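Local coordinates for putative lipase/esterase (Lactobacillus plantarum WCFS1, PDB 3BXP), which probably hydrolyses carboxylic esters, as a putative carboxylesterase of the alpha/beta-hydrolase clan, at residues Pro84-Thr98 / Thr137-Ala149. Numbering follows the deposited sequence.
Sequences PWALQQLGATIDWIT and TRYHLDHYQGQHA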
loop_
_atom_site.group_PDB
_atom_site.type_symbol
_atom_site.label_atom_id
_atom_site.label_comp_id
_atom_site.label_asym_id
_atom_site.label_seq_id
_atom_site.Cartn_x
_atom_site.Cartn_y
_atom_site.Cartn_z
ATOM N N PRO B 84 4.978 16.277 25.990
ATOM C CA PRO B 84 3.701 15.660 25.631
ATOM C C PRO B 84 2.708 16.642 25.048
ATOM O O PRO B 84 1.583 16.297 24.698
ATOM C CB PRO B 84 3.195 15.135 26.963
ATOM C CG PRO B 84 3.669 16.131 27.927
ATOM C CD PRO B 84 5.051 16.558 27.439
ATOM N N TRP B 85 3.151 17.869 24.892
ATOM C CA TRP B 85 2.226 18.979 24.595
ATOM C C TRP B 85 1.355 18.789 23.360
ATOM O O TRP B 85 0.161 19.089 23.421
ATOM C CB TRP B 85 2.954 20.324 24.507
ATOM C CG TRP B 85 4.092 20.396 25.505
ATOM C CD1 TRP B 85 5.432 20.433 25.213
ATOM C CD2 TRP B 85 4.000 20.343 26.929
ATOM N NE1 TRP B 85 6.164 20.391 26.360
ATOM C CE2 TRP B 85 5.305 20.369 27.426
ATOM C CE3 TRP B 85 2.927 20.300 27.835
ATOM C CZ2 TRP B 85 5.588 20.323 28.788
ATOM C CZ3 TRP B 85 3.205 20.282 29.197
ATOM C CH2 TRP B 85 4.521 20.318 29.658
ATOM N N ALA B 86 1.926 18.327 22.249
ATOM C CA ALA B 86 1.148 18.192 21.014
ATOM C C ALA B 86 -0.054 17.256 21.184
ATOM O O ALA B 86 -1.081 17.501 20.578
ATOM C CB ALA B 86 2.031 17.731 19.826
ATOM N N LEU B 87 0.110 16.189 21.946
ATOM C CA LEU B 87 -0.960 15.204 22.221
ATOM C C LEU B 87 -2.135 15.851 22.996
ATOM O O LEU B 87 -3.305 15.684 22.642
ATOM C CB LEU B 87 -0.416 14.000 23.004
ATOM C CG LEU B 87 0.637 13.148 22.343
ATOM C CD1 LEU B 87 1.182 12.147 23.354
ATOM C CD2 LEU B 87 0.084 12.439 21.106
ATOM N N GLN B 88 -1.786 16.660 23.995
ATOM C CA GLN B 88 -2.759 17.415 24.822
ATOM C C GLN B 88 -3.502 18.438 23.962
ATOM O O GLN B 88 -4.725 18.562 24.032
ATOM C CB GLN B 88 -2.050 18.030 26.043
ATOM C CG GLN B 88 -1.509 16.942 26.971
ATOM C CD GLN B 88 -0.441 17.342 27.993
ATOM O OE1 GLN B 88 0.222 18.363 27.904
ATOM N NE2 GLN B 88 -0.230 16.454 28.947
ATOM N N GLN B 89 -2.765 19.112 23.074
ATOM C CA GLN B 89 -3.364 20.105 22.157
ATOM C C GLN B 89 -4.317 19.475 21.148
ATOM O O GLN B 89 -5.349 20.034 20.833
ATOM C CB GLN B 89 -2.266 20.849 21.413
ATOM C CG GLN B 89 -1.365 21.695 22.287
ATOM C CD GLN B 89 -0.108 22.214 21.577
ATOM O OE1 GLN B 89 0.405 21.633 20.593
ATOM N NE2 GLN B 89 0.414 23.333 22.102
ATOM N N LEU B 90 -3.958 18.305 20.659
ATOM C CA LEU B 90 -4.814 17.594 19.720
ATOM C C LEU B 90 -6.079 17.152 20.505
ATOM O O LEU B 90 -7.188 17.303 20.033
ATOM C CB LEU B 90 -4.081 16.422 19.115
ATOM C CG LEU B 90 -4.813 15.507 18.132
ATOM C CD1 LEU B 90 -5.709 16.280 17.122
ATOM C CD2 LEU B 90 -3.804 14.601 17.406
ATOM N N GLY B 91 -5.889 16.638 21.714
ATOM C CA GLY B 91 -7.031 16.353 22.574
ATOM C C GLY B 91 -7.919 17.566 22.874
ATOM O O GLY B 91 -9.167 17.456 22.897
ATOM N N ALA B 92 -7.277 18.695 23.190
ATOM C CA ALA B 92 -7.975 19.947 23.451
ATOM C C ALA B 92 -8.741 20.439 22.202
ATOM O O ALA B 92 -9.791 21.056 22.318
ATOM C CB ALA B 92 -7.012 21.016 23.969
ATOM N N THR B 93 -8.208 20.145 21.018
ATOM C CA THR B 93 -8.819 20.593 19.747
ATOM C C THR B 93 -10.069 19.750 19.454
ATOM O O THR B 93 -11.125 20.257 18.968
ATOM C CB THR B 93 -7.791 20.526 18.575
ATOM O OG1 THR B 93 -6.631 21.302 18.890
ATOM C CG2 THR B 93 -8.401 21.027 17.268
ATOM N N ILE B 94 -9.934 18.460 19.676
ATOM C CA ILE B 94 -11.075 17.571 19.569
ATOM C C ILE B 94 -12.176 18.033 20.558
ATOM O O ILE B 94 -13.363 18.167 20.194
ATOM C CB ILE B 94 -10.697 16.100 19.831
ATOM C CG1 ILE B 94 -9.807 15.546 18.677
ATOM C CG2 ILE B 94 -11.957 15.275 19.986
ATOM C CD1 ILE B 94 -9.065 14.220 19.023
ATOM N N ASP B 95 -11.789 18.308 21.791
ATOM C CA ASP B 95 -12.750 18.840 22.772
ATOM C C ASP B 95 -13.399 20.134 22.293
ATOM O O ASP B 95 -14.619 20.293 22.252
ATOM C CB ASP B 95 -12.011 19.067 24.079
ATOM C CG ASP B 95 -12.917 19.461 25.221
ATOM O OD1 ASP B 95 -13.459 20.546 25.139
ATOM O OD2 ASP B 95 -13.028 18.736 26.217
ATOM N N TRP B 96 -12.571 21.055 21.820
ATOM C CA TRP B 96 -13.121 22.317 21.313
ATOM C C TRP B 96 -14.153 22.093 20.188
ATOM O O TRP B 96 -15.249 22.666 20.174
ATOM C CB TRP B 96 -11.992 23.253 20.878
ATOM C CG TRP B 96 -12.497 24.566 20.402
ATOM C CD1 TRP B 96 -12.903 25.642 21.174
ATOM C CD2 TRP B 96 -12.659 24.972 19.030
ATOM N NE1 TRP B 96 -13.297 26.677 20.344
ATOM C CE2 TRP B 96 -13.162 26.286 19.039
ATOM C CE3 TRP B 96 -12.409 24.346 17.791
ATOM C CZ2 TRP B 96 -13.426 26.992 17.848
ATOM C CZ3 TRP B 96 -12.688 25.049 16.619
ATOM C CH2 TRP B 96 -13.186 26.356 16.668
ATOM N N ILE B 97 -13.835 21.186 19.272
ATOM C CA ILE B 97 -14.749 20.865 18.172
ATOM C C ILE B 97 -16.082 20.400 18.748
ATOM O O ILE B 97 -17.122 20.797 18.242
ATOM C CB ILE B 97 -14.134 19.813 17.220
ATOM C CG1 ILE B 97 -13.030 20.479 16.352
ATOM C CG2 ILE B 97 -15.207 19.138 16.369
ATOM C CD1 ILE B 97 -12.051 19.545 15.705
ATOM N N THR B 98 -16.054 19.556 19.778
ATOM C CA THR B 98 -17.304 19.084 20.361
ATOM C C THR B 98 -18.133 20.245 20.902
ATOM O O THR B 98 -19.350 20.242 20.812
ATOM C CB THR B 98 -17.157 17.970 21.451
ATOM O OG1 THR B 98 -16.533 18.459 22.643
ATOM C CG2 THR B 98 -16.410 16.783 20.917
ATOM N N THR B 137 -4.350 8.411 30.724
ATOM C CA THR B 137 -4.228 8.928 32.070
ATOM C C THR B 137 -2.864 9.544 32.164
ATOM O O THR B 137 -2.702 10.703 32.539
ATOM C CB THR B 137 -4.397 7.854 33.144
ATOM O OG1 THR B 137 -5.767 7.450 33.194
ATOM C CG2 THR B 137 -4.008 8.417 34.498
ATOM N N ARG B 138 -1.890 8.772 31.724
ATOM C CA ARG B 138 -0.506 9.179 31.838
ATOM C C ARG B 138 -0.230 10.502 31.152
ATOM O O ARG B 138 0.628 11.257 31.585
ATOM C CB ARG B 138 0.395 8.115 31.233
ATOM C CG ARG B 138 1.856 8.473 31.219
ATOM C CD ARG B 138 2.610 7.522 30.294
ATOM N NE ARG B 138 2.646 6.177 30.845
ATOM C CZ ARG B 138 3.528 5.780 31.752
ATOM N NH1 ARG B 138 4.443 6.635 32.194
ATOM N NH2 ARG B 138 3.497 4.535 32.215
ATOM N N TYR B 139 -0.947 10.768 30.054
ATOM C CA TYR B 139 -0.671 11.956 29.206
ATOM C C TYR B 139 -1.803 12.970 29.344
ATOM O O TYR B 139 -1.933 13.938 28.572
ATOM C CB TYR B 139 -0.432 11.542 27.739
ATOM C CG TYR B 139 0.891 10.809 27.592
ATOM C CD1 TYR B 139 2.113 11.474 27.743
ATOM C CD2 TYR B 139 0.920 9.484 27.306
ATOM C CE1 TYR B 139 3.313 10.809 27.638
ATOM C CE2 TYR B 139 2.107 8.799 27.182
ATOM C CZ TYR B 139 3.309 9.460 27.360
ATOM O OH TYR B 139 4.509 8.782 27.230
ATOM N N HIS B 140 -2.617 12.719 30.365
ATOM C CA HIS B 140 -3.617 13.662 30.805
ATOM C C HIS B 140 -4.658 13.952 29.749
ATOM O O HIS B 140 -5.055 15.103 29.632
ATOM C CB HIS B 140 -2.920 14.966 31.218
ATOM C CG HIS B 140 -1.843 14.771 32.251
ATOM N ND1 HIS B 140 -2.104 14.739 33.606
ATOM C CD2 HIS B 140 -0.511 14.566 32.121
ATOM C CE1 HIS B 140 -0.975 14.534 34.264
ATOM N NE2 HIS B 140 0.006 14.425 33.388
ATOM N N LEU B 141 -5.085 12.933 28.994
ATOM C CA LEU B 141 -6.007 13.094 27.859
ATOM C C LEU B 141 -7.440 12.834 28.294
ATOM O O LEU B 141 -8.406 12.980 27.523
ATOM C CB LEU B 141 -5.680 12.156 26.685
ATOM C CG LEU B 141 -4.344 12.273 25.958
ATOM C CD1 LEU B 141 -4.287 11.375 24.691
ATOM C CD2 LEU B 141 -3.999 13.741 25.689
ATOM N N ASP B 142 -7.582 12.403 29.534
ATOM C CA ASP B 142 -8.898 12.058 30.059
ATOM C C ASP B 142 -9.577 13.303 30.637
ATOM O O ASP B 142 -10.656 13.232 31.211
ATOM C CB ASP B 142 -8.795 10.915 31.082
ATOM C CG ASP B 142 -7.783 11.188 32.189
ATOM O OD1 ASP B 142 -7.322 12.342 32.333
ATOM O OD2 ASP B 142 -7.465 10.233 32.931
ATOM N N HIS B 143 -8.934 14.448 30.457
ATOM C CA HIS B 143 -9.519 15.717 30.808
ATOM C C HIS B 143 -10.353 16.274 29.634
ATOM O O HIS B 143 -11.102 17.238 29.767
ATOM C CB HIS B 143 -8.392 16.662 31.238
ATOM C CG HIS B 143 -7.658 16.171 32.455
ATOM N ND1 HIS B 143 -7.252 14.855 32.599
ATOM C CD2 HIS B 143 -7.303 16.800 33.603
ATOM C CE1 HIS B 143 -6.662 14.704 33.771
ATOM N NE2 HIS B 143 -6.672 15.870 34.395
ATOM N N TYR B 144 -10.245 15.634 28.478
ATOM C CA TYR B 144 -10.871 16.177 27.280
ATOM C C TYR B 144 -11.985 15.285 26.779
ATOM O O TYR B 144 -11.905 14.091 26.851
ATOM C CB TYR B 144 -9.842 16.293 26.137
ATOM C CG TYR B 144 -8.606 17.049 26.519
ATOM C CD1 TYR B 144 -8.659 18.390 26.794
ATOM C CD2 TYR B 144 -7.385 16.406 26.568
ATOM C CE1 TYR B 144 -7.519 19.087 27.141
ATOM C CE2 TYR B 144 -6.252 17.075 26.883
ATOM C CZ TYR B 144 -6.316 18.421 27.187
ATOM O OH TYR B 144 -5.154 19.079 27.542
ATOM N N GLN B 145 -13.000 15.928 26.222
ATOM C CA GLN B 145 -14.106 15.275 25.514
ATOM C C GLN B 145 -13.810 15.010 24.066
ATOM O O GLN B 145 -13.049 15.738 23.409
ATOM C CB GLN B 145 -15.358 16.165 25.599
ATOM C CG GLN B 145 -15.962 16.258 26.962
ATOM C CD GLN B 145 -16.510 14.961 27.438
ATOM O OE1 GLN B 145 -17.326 14.400 26.789
ATOM N NE2 GLN B 145 -16.050 14.474 28.562
ATOM N N GLY B 146 -14.457 13.974 23.550
ATOM C CA GLY B 146 -14.543 13.696 22.135
ATOM C C GLY B 146 -13.510 12.666 21.785
ATOM O O GLY B 146 -12.500 12.509 22.495
ATOM N N GLN B 147 -13.775 11.925 20.727
ATOM C CA GLN B 147 -12.800 10.965 20.206
ATOM C C GLN B 147 -12.900 10.833 18.698
ATOM O O GLN B 147 -13.913 11.015 18.104
ATOM C CB GLN B 147 -12.902 9.605 20.881
ATOM C CG GLN B 147 -14.293 8.995 20.904
ATOM C CD GLN B 147 -14.340 7.742 21.780
ATOM O OE1 GLN B 147 -14.144 7.807 22.999
ATOM N NE2 GLN B 147 -14.565 6.597 21.150
ATOM N N HIS B 148 -11.767 10.541 18.106
ATOM C CA HIS B 148 -11.691 10.316 16.680
ATOM C C HIS B 148 -12.129 8.914 16.341
ATOM O O HIS B 148 -12.134 7.996 17.175
ATOM C CB HIS B 148 -10.291 10.651 16.165
ATOM C CG HIS B 148 -9.242 9.708 16.624
ATOM N ND1 HIS B 148 -8.797 9.656 17.926
ATOM C CD2 HIS B 148 -8.523 8.784 15.939
ATOM C CE1 HIS B 148 -7.885 8.699 18.028
ATOM N NE2 HIS B 148 -7.682 8.177 16.826
ATOM N N ALA B 149 -12.576 8.793 15.108
ATOM C CA ALA B 149 -13.116 7.547 14.566
ATOM C C ALA B 149 -12.107 6.838 13.661
ATOM O O ALA B 149 -12.224 5.643 13.399
ATOM C CB ALA B 149 -14.312 7.931 13.753
HETATM O O HOH W 1 -10.208 14.776 23.070
#
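Y144 lays one face of its ring on the backbone of helix 85-99, with A92 N 3.8 Å above the plane over the ring centre and G91 C nearer the rim. G91 suits this place because a CB there would run into Y144 CD2, while the small A92 sets its CB 3.7 Å from Y144 CE1. The phenol oxygen, lying alongside Q88, is hydrogen-bonded to T11 OG1. Without the ring, as with an alanine here, the G91-A92 backbone would probably lose its cover and T11 its hydroxyl partner.

Further van der Waals packing runs along the segment. L141 CD2 lies 3.7 Å from L87 O, and just ahead of the helix P84 CB meets Y139 CD1 at 3.9 Å, the Y139 hydroxyl being bonded to D177. Near the other end, I94 CG2 and T98 CG2 press on G146, whose positive phi (98°) and lack of a CB avoid a collision with both methyls.

Two hydrogen bonds tie loop to helix. Q88 is long enough to carry its amide NE2 to 3.1 Å from Y139 O, the acceptor lying in the amide plane although the donor stands well above the carbonyl plane. D95, its CG anti to the backbone N (chi1 -173°), offers a carboxylate to the loop N-H: OD2 accepts from Q145 N at 2.8 Å, nearly straight (174°), on its anti side. A water sits 2.9 Å from G91 O and 3.0 Å from Q145 O, placed to donate to either.

H140, with positive phi, is the C-prime residue of the Schellman motif ending helix 133-138. Helix 85-99 and the loop that follows pack together beside the central sheet, as in the alpha/beta-hydrolase fold.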